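Local coordinates for protein flavodoxin (Bacillus cereus, PDB 6GAQ) that carries electrons on a bound flavin mononucleotide and probably serves as a low-potential electron donor to redox enzymes, at residues Ala9-Tyr15 against Tyr56-Gly62; Ser32-His38 against Ala147-Ala151; Met48-Leu54 against Asp81-Leu87. One frame throughout, in Å; residues are numbered along the deposited sequence.

Interaction 1: residues Ala9-Tyr15 against Tyr56-Gly62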
loop_
_atom_site.group_PDB
_atom_site.type_symbol
_atom_site.label_atom_id
_atom_site.label_comp_id
_atom_site.label_asym_id
_atom_site.label_seq_id
_atom_site.Cartn_x
_atom_site.Cartn_y
_atom_site.Cartn_z
ATOM N N ALA A 9 16.028 -9.713 -2.138
ATOM C CA ALA A 9 14.745 -9.092 -1.829
ATOM C C ALA A 9 14.792 -7.594 -2.112
ATOM O O ALA A 9 15.808 -6.941 -1.869
ATOM C CB ALA A 9 14.365 -9.351 -0.380
ATOM N N LYS A 10 13.689 -7.048 -2.623
ATOM C CA LYS A 10 13.669 -5.640 -3.003
ATOM C C LYS A 10 12.406 -4.925 -2.540
ATOM O O LYS A 10 12.426 -4.223 -1.526
ATOM C CB LYS A 10 13.825 -5.496 -4.515
ATOM C CG LYS A 10 14.719 -4.341 -4.904
ATOM C CD LYS A 10 15.119 -4.406 -6.357
ATOM C CE LYS A 10 16.120 -3.317 -6.664
ATOM N NZ LYS A 10 15.790 -2.051 -5.950
ATOM N N ILE A 11 11.311 -5.077 -3.281
ATOM C CA ILE A 11 10.076 -4.347 -3.021
ATOM C C ILE A 11 9.000 -5.326 -2.572
ATOM O O ILE A 11 8.834 -6.399 -3.163
ATOM C CB ILE A 11 9.617 -3.553 -4.260
ATOM C CG1 ILE A 11 10.681 -2.527 -4.654
ATOM C CG2 ILE A 11 8.293 -2.855 -3.988
ATOM C CD1 ILE A 11 10.263 -1.610 -5.784
ATOM N N LEU A 12 8.272 -4.950 -1.522
ATOM C CA LEU A 12 7.193 -5.760 -0.975
ATOM C C LEU A 12 5.875 -5.010 -1.098
ATOM O O LEU A 12 5.799 -3.813 -0.801
ATOM C CB LEU A 12 7.458 -6.111 0.493
ATOM C CG LEU A 12 6.239 -6.353 1.387
ATOM C CD1 LEU A 12 5.599 -7.701 1.085
ATOM C CD2 LEU A 12 6.620 -6.253 2.856
ATOM N N ILE A 13 4.839 -5.721 -1.535
ATOM C CA ILE A 13 3.489 -5.178 -1.637
ATOM C C ILE A 13 2.620 -5.967 -0.665
ATOM O O ILE A 13 2.227 -7.104 -0.951
ATOM C CB ILE A 13 2.936 -5.251 -3.065
ATOM C CG1 ILE A 13 3.840 -4.481 -4.028
ATOM C CG2 ILE A 13 1.519 -4.699 -3.114
ATOM C CD1 ILE A 13 3.453 -4.639 -5.479
ATOM N N ALA A 14 2.324 -5.371 0.486
ATOM C CA ALA A 14 1.438 -5.966 1.478
ATOM C C ALA A 14 0.090 -5.261 1.407
ATOM O O ALA A 14 0.016 -4.039 1.578
ATOM C CB ALA A 14 2.032 -5.859 2.883
ATOM N N TYR A 15 -0.970 -6.024 1.150
ATOM C CA TYR A 15 -2.285 -5.451 0.913
ATOM C C TYR A 15 -3.338 -6.132 1.775
ATOM O O TYR A 15 -3.230 -7.318 2.102
ATOM C CB TYR A 15 -2.684 -5.550 -0.572
ATOM C CG TYR A 15 -3.000 -6.953 -1.045
ATOM C CD1 TYR A 15 -4.302 -7.440 -1.024
ATOM C CD2 TYR A 15 -1.998 -7.786 -1.525
ATOM C CE1 TYR A 15 -4.595 -8.719 -1.457
ATOM C CE2 TYR A 15 -2.281 -9.067 -1.962
ATOM C CZ TYR A 15 -3.581 -9.528 -1.926
ATOM O OH TYR A 15 -3.869 -10.802 -2.360
ATOM N N TYR A 56 13.435 -5.892 2.930
ATOM C CA TYR A 56 13.206 -5.255 1.643
ATOM C C TYR A 56 13.863 -3.881 1.581
ATOM O O TYR A 56 14.147 -3.252 2.603
ATOM C CB TYR A 56 11.705 -5.122 1.376
ATOM C CG TYR A 56 10.983 -6.443 1.279
ATOM C CD1 TYR A 56 10.920 -7.134 0.076
ATOM C CD2 TYR A 56 10.366 -7.003 2.390
ATOM C CE1 TYR A 56 10.262 -8.345 -0.019
ATOM C CE2 TYR A 56 9.704 -8.215 2.305
ATOM C CZ TYR A 56 9.655 -8.881 1.098
ATOM O OH TYR A 56 8.999 -10.087 1.007
ATOM N N ASP A 57 14.107 -3.426 0.353
ATOM C CA ASP A 57 14.536 -2.054 0.117
ATOM C C ASP A 57 13.357 -1.109 -0.059
ATOM O O ASP A 57 13.442 0.061 0.332
ATOM C CB ASP A 57 15.438 -1.985 -1.119
ATOM C CG ASP A 57 16.498 -3.069 -1.130
ATOM O OD1 ASP A 57 16.313 -4.077 -1.844
ATOM O OD2 ASP A 57 17.518 -2.912 -0.427
ATOM N N GLY A 58 12.264 -1.593 -0.636
ATOM C CA GLY A 58 11.051 -0.811 -0.750
ATOM C C GLY A 58 9.862 -1.594 -0.243
ATOM O O GLY A 58 9.829 -2.823 -0.296
ATOM N N ILE A 59 8.875 -0.861 0.269
ATOM C CA ILE A 59 7.671 -1.454 0.840
ATOM C C ILE A 59 6.473 -0.617 0.416
ATOM O O ILE A 59 6.455 0.599 0.628
ATOM C CB ILE A 59 7.740 -1.541 2.377
ATOM C CG1 ILE A 59 8.890 -2.448 2.819
ATOM C CG2 ILE A 59 6.417 -2.038 2.939
ATOM C CD1 ILE A 59 9.647 -1.926 4.018
ATOM N N ILE A 60 5.471 -1.261 -0.174
ATOM C CA ILE A 60 4.245 -0.591 -0.591
ATOM C C ILE A 60 3.085 -1.250 0.138
ATOM O O ILE A 60 2.777 -2.425 -0.103
ATOM C CB ILE A 60 4.042 -0.644 -2.110
ATOM C CG1 ILE A 60 5.263 -0.080 -2.836
ATOM C CG2 ILE A 60 2.796 0.134 -2.502
ATOM C CD1 ILE A 60 5.094 -0.012 -4.339
ATOM N N LEU A 61 2.442 -0.503 1.029
ATOM C CA LEU A 61 1.275 -0.992 1.743
ATOM C C LEU A 61 0.003 -0.597 1.004
ATOM O O LEU A 61 -0.038 0.402 0.282
ATOM C CB LEU A 61 1.237 -0.447 3.172
ATOM C CG LEU A 61 2.465 -0.700 4.051
ATOM C CD1 LEU A 61 2.205 -0.233 5.475
ATOM C CD2 LEU A 61 2.854 -2.170 4.029
ATOM N N GLY A 62 -1.041 -1.398 1.193
ATOM C CA GLY A 62 -2.323 -1.128 0.574
ATOM C C GLY A 62 -3.478 -1.646 1.403
ATOM O O GLY A 62 -3.409 -2.752 1.945
#

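Interaction 2: residues Ser32-His38 against Ala147-Ala151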
loop_
_atom_site.group_PDB
_atom_site.type_symbol
_atom_site.label_atom_id
_atom_site.label_comp_id
_atom_site.label_asym_id
_atom_site.label_seq_id
_atom_site.Cartn_x
_atom_site.Cartn_y
_atom_site.Cartn_z
ATOM N N SER A 32 3.797 -3.616 -13.108
ATOM C CA SER A 32 4.638 -2.482 -13.488
ATOM C C SER A 32 6.016 -2.593 -12.853
ATOM O O SER A 32 7.040 -2.406 -13.521
ATOM C CB SER A 32 3.972 -1.168 -13.081
ATOM O OG SER A 32 4.890 -0.091 -13.152
ATOM N N LEU A 33 6.057 -2.897 -11.554
ATOM C CA LEU A 33 7.329 -3.072 -10.868
ATOM C C LEU A 33 8.091 -4.288 -11.372
ATOM O O LEU A 33 9.303 -4.371 -11.160
ATOM C CB LEU A 33 7.102 -3.188 -9.361
ATOM C CG LEU A 33 6.683 -1.917 -8.624
ATOM C CD1 LEU A 33 6.451 -2.214 -7.152
ATOM C CD2 LEU A 33 7.730 -0.830 -8.800
ATOM N N ASP A 34 7.409 -5.238 -12.018
ATOM C CA ASP A 34 8.107 -6.362 -12.634
ATOM C C ASP A 34 8.901 -5.913 -13.855
ATOM O O ASP A 34 10.009 -6.402 -14.095
ATOM C CB ASP A 34 7.111 -7.450 -13.032
ATOM C CG ASP A 34 6.664 -8.298 -11.861
ATOM O OD1 ASP A 34 7.349 -8.296 -10.817
ATOM O OD2 ASP A 34 5.618 -8.967 -11.989
ATOM N N ALA A 35 8.341 -4.986 -14.639
ATOM C CA ALA A 35 8.973 -4.583 -15.893
ATOM C C ALA A 35 10.338 -3.956 -15.650
ATOM O O ALA A 35 11.279 -4.181 -16.421
ATOM C CB ALA A 35 8.060 -3.622 -16.650
ATOM N N PHE A 36 10.462 -3.150 -14.601
ATOM C CA PHE A 36 11.772 -2.839 -14.049
ATOM C C PHE A 36 12.251 -4.070 -13.294
ATOM O O PHE A 36 11.525 -4.606 -12.454
ATOM C CB PHE A 36 11.707 -1.629 -13.118
ATOM C CG PHE A 36 10.935 -0.467 -13.677
ATOM C CD1 PHE A 36 9.568 -0.363 -13.473
ATOM C CD2 PHE A 36 11.576 0.523 -14.403
ATOM C CE1 PHE A 36 8.856 0.705 -13.987
ATOM C CE2 PHE A 36 10.869 1.592 -14.920
ATOM C CZ PHE A 36 9.507 1.684 -14.711
ATOM N N ASP A 37 13.460 -4.533 -13.594
ATOM C CA ASP A 37 13.876 -5.838 -13.086
ATOM C C ASP A 37 14.026 -5.854 -11.567
ATOM O O ASP A 37 15.047 -6.306 -11.038
ATOM C CB ASP A 37 15.170 -6.277 -13.771
ATOM C CG ASP A 37 14.964 -6.589 -15.243
ATOM O OD1 ASP A 37 13.904 -7.151 -15.591
ATOM O OD2 ASP A 37 15.855 -6.263 -16.054
ATOM N N HIS A 38 12.992 -5.389 -10.864
ATOM C CA HIS A 38 12.914 -5.436 -9.414
ATOM C C HIS A 38 12.367 -6.787 -8.958
ATOM O O HIS A 38 11.727 -7.518 -9.718
ATOM C CB HIS A 38 12.014 -4.317 -8.882
ATOM C CG HIS A 38 12.579 -2.940 -9.056
ATOM N ND1 HIS A 38 13.915 -2.652 -8.883
ATOM C CD2 HIS A 38 11.980 -1.768 -9.378
ATOM C CE1 HIS A 38 14.116 -1.363 -9.093
ATOM N NE2 HIS A 38 12.960 -0.804 -9.397
ATOM N N ALA A 147 2.883 3.416 -9.857
ATOM C CA ALA A 147 3.928 2.404 -9.742
ATOM C C ALA A 147 5.207 2.821 -10.455
ATOM O O ALA A 147 6.306 2.489 -9.995
ATOM C CB ALA A 147 3.426 1.068 -10.290
ATOM N N ILE A 148 5.092 3.543 -11.571
ATOM C CA ILE A 148 6.280 3.960 -12.309
ATOM C C ILE A 148 7.048 5.021 -11.532
ATOM O O ILE A 148 8.283 4.988 -11.465
ATOM C CB ILE A 148 5.887 4.451 -13.715
ATOM C CG1 ILE A 148 5.534 3.262 -14.612
ATOM C CG2 ILE A 148 7.011 5.267 -14.335
ATOM C CD1 ILE A 148 4.874 3.654 -15.915
ATOM N N ALA A 149 6.334 5.975 -10.926
ATOM C CA ALA A 149 6.999 6.999 -10.127
ATOM C C ALA A 149 7.717 6.384 -8.931
ATOM O O ALA A 149 8.797 6.842 -8.541
ATOM C CB ALA A 149 5.988 8.047 -9.665
ATOM N N PHE A 150 7.127 5.345 -8.335
ATOM C CA PHE A 150 7.803 4.631 -7.258
ATOM C C PHE A 150 9.072 3.959 -7.762
ATOM O O PHE A 150 10.102 3.961 -7.077
ATOM C CB PHE A 150 6.857 3.601 -6.641
ATOM C CG PHE A 150 7.381 2.969 -5.383
ATOM C CD1 PHE A 150 7.253 3.613 -4.164
ATOM C CD2 PHE A 150 7.992 1.726 -5.419
ATOM C CE1 PHE A 150 7.732 3.032 -3.003
ATOM C CE2 PHE A 150 8.470 1.140 -4.261
ATOM C CZ PHE A 150 8.340 1.794 -3.052
ATOM N N ALA A 151 9.019 3.380 -8.965
ATOM C CA ALA A 151 10.208 2.765 -9.544
ATOM C C ALA A 151 11.271 3.804 -9.872
ATOM O O ALA A 151 12.470 3.506 -9.797
ATOM C CB ALA A 151 9.833 1.973 -10.795
#

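Interaction 3: residues Met48-Leu54 against Asp81-Leu87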
loop_
_atom_site.group_PDB
_atom_site.type_symbol
_atom_site.label_atom_id
_atom_site.label_comp_id
_atom_site.label_asym_id
_atom_site.label_seq_id
_atom_site.Cartn_x
_atom_site.Cartn_y
_atom_site.Cartn_z
ATOM N N MET A 48 0.380 -11.373 9.137
ATOM C CA MET A 48 1.735 -11.108 8.680
ATOM C C MET A 48 2.484 -10.357 9.774
ATOM O O MET A 48 2.121 -9.226 10.116
ATOM C CB MET A 48 1.709 -10.297 7.384
ATOM C CG MET A 48 3.058 -9.787 6.917
ATOM S SD MET A 48 2.896 -8.747 5.453
ATOM C CE MET A 48 4.616 -8.467 5.044
ATOM N N ASP A 49 3.512 -10.993 10.329
ATOM C CA ASP A 49 4.346 -10.335 11.322
ATOM C C ASP A 49 5.100 -9.182 10.673
ATOM O O ASP A 49 5.802 -9.367 9.675
ATOM C CB ASP A 49 5.319 -11.338 11.940
ATOM C CG ASP A 49 4.621 -12.582 12.451
ATOM O OD1 ASP A 49 4.189 -12.583 13.623
ATOM O OD2 ASP A 49 4.493 -13.554 11.675
ATOM N N ALA A 50 4.949 -7.984 11.243
ATOM C CA ALA A 50 5.505 -6.776 10.642
ATOM C C ALA A 50 7.028 -6.763 10.606
ATOM O O ALA A 50 7.603 -5.861 9.987
ATOM C CB ALA A 50 4.997 -5.542 11.390
ATOM N N GLU A 51 7.692 -7.730 11.247
ATOM C CA GLU A 51 9.148 -7.800 11.195
ATOM C C GLU A 51 9.667 -8.068 9.790
ATOM O O GLU A 51 10.817 -7.729 9.489
ATOM C CB GLU A 51 9.653 -8.891 12.142
ATOM C CG GLU A 51 9.709 -8.484 13.604
ATOM C CD GLU A 51 11.106 -8.094 14.043
ATOM O OE1 GLU A 51 11.240 -7.451 15.106
ATOM O OE2 GLU A 51 12.071 -8.431 13.325
ATOM N N GLU A 52 8.843 -8.663 8.924
ATOM C CA GLU A 52 9.296 -9.092 7.606
ATOM C C GLU A 52 9.690 -7.929 6.703
ATOM O O GLU A 52 10.410 -8.143 5.721
ATOM C CB GLU A 52 8.202 -9.920 6.927
ATOM C CG GLU A 52 7.781 -11.159 7.705
ATOM C CD GLU A 52 6.499 -11.771 7.171
ATOM O OE1 GLU A 52 5.549 -11.954 7.962
ATOM O OE2 GLU A 52 6.440 -12.068 5.958
ATOM N N LEU A 53 9.241 -6.710 7.009
ATOM C CA LEU A 53 9.455 -5.582 6.108
ATOM C C LEU A 53 10.917 -5.167 6.010
ATOM O O LEU A 53 11.303 -4.542 5.018
ATOM C CB LEU A 53 8.613 -4.383 6.554
ATOM C CG LEU A 53 7.173 -4.271 6.045
ATOM C CD1 LEU A 53 6.310 -5.424 6.537
ATOM C CD2 LEU A 53 6.572 -2.938 6.463
ATOM N N LEU A 54 11.738 -5.503 7.005
ATOM C CA LEU A 54 13.110 -5.013 7.052
ATOM C C LEU A 54 14.043 -5.735 6.089
ATOM O O LEU A 54 15.175 -5.280 5.894
ATOM C CB LEU A 54 13.643 -5.122 8.477
ATOM C CG LEU A 54 12.699 -4.534 9.529
ATOM C CD1 LEU A 54 13.219 -4.767 10.939
ATOM C CD2 LEU A 54 12.495 -3.053 9.258
ATOM N N ASP A 81 0.843 -3.555 14.816
ATOM C CA ASP A 81 2.027 -4.408 14.826
ATOM C C ASP A 81 3.280 -3.663 14.388
ATOM O O ASP A 81 4.388 -4.058 14.768
ATOM C CB ASP A 81 1.803 -5.619 13.918
ATOM C CG ASP A 81 2.738 -6.766 14.230
ATOM O OD1 ASP A 81 3.483 -6.677 15.228
ATOM O OD2 ASP A 81 2.727 -7.761 13.474
ATOM N N LEU A 82 3.134 -2.596 13.602
ATOM C CA LEU A 82 4.290 -1.837 13.146
ATOM C C LEU A 82 4.955 -1.047 14.264
ATOM O O LEU A 82 6.068 -0.555 14.067
ATOM C CB LEU A 82 3.879 -0.884 12.020
ATOM C CG LEU A 82 3.540 -1.521 10.669
ATOM C CD1 LEU A 82 2.580 -0.644 9.880
ATOM C CD2 LEU A 82 4.799 -1.781 9.863
ATOM N N GLU A 83 4.317 -0.947 15.435
ATOM C CA GLU A 83 4.769 -0.035 16.484
ATOM C C GLU A 83 6.207 -0.296 16.921
ATOM O O GLU A 83 6.877 0.618 17.415
ATOM C CB GLU A 83 3.825 -0.137 17.689
ATOM C CG GLU A 83 4.150 0.789 18.857
ATOM C CD GLU A 83 3.994 2.256 18.509
ATOM O OE1 GLU A 83 3.128 2.582 17.670
ATOM O OE2 GLU A 83 4.739 3.085 19.077
ATOM N N ASN A 84 6.707 -1.514 16.731
ATOM C CA ASN A 84 7.975 -1.934 17.317
ATOM C C ASN A 84 9.011 -2.314 16.265
ATOM O O ASN A 84 9.735 -3.299 16.422
ATOM C CB ASN A 84 7.763 -3.100 18.279
ATOM C CG ASN A 84 7.314 -2.649 19.652
ATOM O OD1 ASN A 84 7.084 -1.463 19.888
ATOM N ND2 ASN A 84 7.198 -3.598 20.574
ATOM N N ILE A 85 9.115 -1.543 15.185
ATOM C CA ILE A 85 10.155 -1.766 14.183
ATOM C C ILE A 85 10.655 -0.427 13.663
ATOM O O ILE A 85 9.886 0.532 13.531
ATOM C CB ILE A 85 9.669 -2.649 13.012
ATOM C CG1 ILE A 85 8.301 -2.195 12.507
ATOM C CG2 ILE A 85 9.650 -4.116 13.407
ATOM C CD1 ILE A 85 8.045 -2.584 11.074
ATOM N N ASP A 86 11.950 -0.374 13.357
ATOM C CA ASP A 86 12.603 0.814 12.816
ATOM C C ASP A 86 12.695 0.660 11.303
ATOM O O ASP A 86 13.397 -0.226 10.804
ATOM C CB ASP A 86 13.986 0.997 13.439
ATOM C CG ASP A 86 14.636 2.308 13.047
ATOM O OD1 ASP A 86 13.969 3.139 12.395
ATOM O OD2 ASP A 86 15.821 2.506 13.390
ATOM N N LEU A 87 11.988 1.525 10.573
ATOM C CA LEU A 87 11.970 1.496 9.117
ATOM C C LEU A 87 12.880 2.552 8.500
ATOM O O LEU A 87 12.661 2.953 7.352
ATOM C CB LEU A 87 10.540 1.671 8.604
ATOM C CG LEU A 87 9.592 0.488 8.799
ATOM C CD1 LEU A 87 8.153 0.916 8.568
ATOM C CD2 LEU A 87 9.967 -0.659 7.876
#

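Interaction 1: residues Ala9-Tyr15 against Tyr56-Gly62
Ala9 lays its CB obliquely against the Tyr56 ring, just ahead of the point where residues 11-15 and 58-62 pair in parallel, their axes 14° apart. At Lys10 the backbone carbonyl does the work. Its O takes a hydrogen bond from Gly58 N at 2.8 Å and a weak one from Asp57 N, while Tyr56 CB sits close beside it; Lys10 NZ stays 4.6 Å from Asp57 OD1, short of a salt bridge. Ile11 turns to the sheet face that carries Ile13 and Ile60, and its CA lies 3.1 Å from Gly58 O in a CA-H...O contact. Leu12 points to the other face. Its N donates to Gly58 O and its O receives Ile60 N at 2.6 Å. Its CB stands squarely over the Tyr56 ring, 3.3 Å from the centroid and 1° off the normal, a CH-pi contact. With CG anti to the backbone N (chi1 152°), the leucine leans across this ring, bringing CD2 3.7 Å from Tyr56 CE2. Ile13 packs beside Ile60 on the face covered by helix 21-35, whose Leu33 touches Ile11 and Ile60. Ala14 N bonds to Ile60 O and Ala14 O receives Gly62 N, while Ala14 CB meets Leu61 CD2 at 3.9 Å. At Tyr15 the tyrosine ring leads away from Gly62, in the direction of the FMN site. This is an inner strand pair of the flavodoxin fold, with first strand beside third. Leu12 and Ala14 use their polar backbone atoms on this seam, whereas Ile11, Ile13 and Tyr15 bond to strand 40-44 and the residue before it, so that apolar side chains can cover both faces of the sheet leading to the flavin site.

Interaction 2: residues Ser32-His38 against Ala147-Ala151
The last turn of helix 21-35 and the residues that follow it, 32-38, lie against helix 137-152 at 147-151, with the backbones nearest at Ser32 and Ala147, CA to CA 6.2 Å. Two alanines one turn apart, Ala147 and Ala151, direct their CB atoms at the first segment. The former meets Ser32, whose OG lies 3.4 Å from Ala147 CB. A chi1 of 166° swings this OG away from the serine's backbone N, and it also reaches toward Ile148, 3.7 Å from its CG1. Ala151 CB meets two side chains. It rests over one face of the Phe36 ring, 3.7 Å from the centroid and 18° off the normal, offset toward the CD1-CE1 rim: a CH-pi contact. Ile148 CG1 comes up to the same ring at its edge, 4.2 Å from Phe36 CE1. The second neighbour is Leu33, whose CD2 branch lies 4.0 Å from Ala151 CB. This methyl also approaches the edge of the Phe150 ring, 4.2 Å from CD2 of that phenylalanine, and passes near Ala147 O. Phe36, the first residue after the helix to leave helical phi/psi, points its CB at helix 137-152, while His38 brings its imidazole edge loosely toward Ala151 O. Inward, Leu33 and Phe150 both touch Ile11 and Ile60 of the central sheet. Helices 21-35 and 137-152 thus form one of the two helical layers of the alpha/beta sandwich, covering the same sheet face. No hydrogen bond or salt bridge crosses between the segments. Cohesion here rests on shape and on apolar burial: the small alanine side chains allow close approach, and one phenylalanine face receives a methyl group, in a contact that is only partly buried and lies away from the flavin and calcium sites.

Interaction 3: residues Met48-Leu54 against Asp81-Leu87
Ala50 N donates the one hydrogen bond of the contact, to Asp81 OD2 at 3.2 Å with an N-H...O angle of 159°; the N-H comes from above the carboxylate plane, 60° out of it. The Asp81 carboxylate extends from the side of its own carbonyl carbon (chi1 -160°), and Ala50 CB then faces both the carboxylate and Leu82, 4.1 Å from CD2 of that leucine. Ile85 CD1 ends 3.5 Å from Ala50 O. Further along, Leu53 crosses Leu82 at about a right angle, their CD2 methyls 4.0 Å apart, and Leu54 crosses Leu87 in the same manner, with CD2 to CD2 at 3.7 Å. Both segments belong to connections on one side of the flavodoxin alpha/beta sandwich: 48-54, whose residues from Ala50 on are in a 3-10 segment, lies in the connection from strand 40-44 to strand 58-63. Residues 81-87 lead from helix 73-81 toward strand 91-98. On the inner side is the sheet, where Leu53 and Leu87 both touch Ile59. Leu87 also packs on Leu116 of helix 107-117 and shares a backbone hydrogen bond with Arg119, while Asp86 OD1 bonds to Ala88 N just beyond the segment.

Interaction 1 is the buried centre, and the other two pack on its opposite faces. Interaction 2 covers the face of Ile11 and Ile60, where Ile60 CD1 lies 3.5 Å from Phe150 CD2; interaction 3 covers that of Leu12 and Ile59, where Leu12 CD2 lies 3.7 Å from Met48 CE. Interactions 2 and 3 do not touch, their centres being about 23 Å apart with the sheet between. Chemistry follows place: backbone hydrogen bonds dominate between the strands, methyl and ring contacts join helix 137-152 to the end of helix 21-35 and the turn after it, and the connecting segments combine leucine packing with a single carboxylate-to-backbone bond. Both outer contacts are only partly buried.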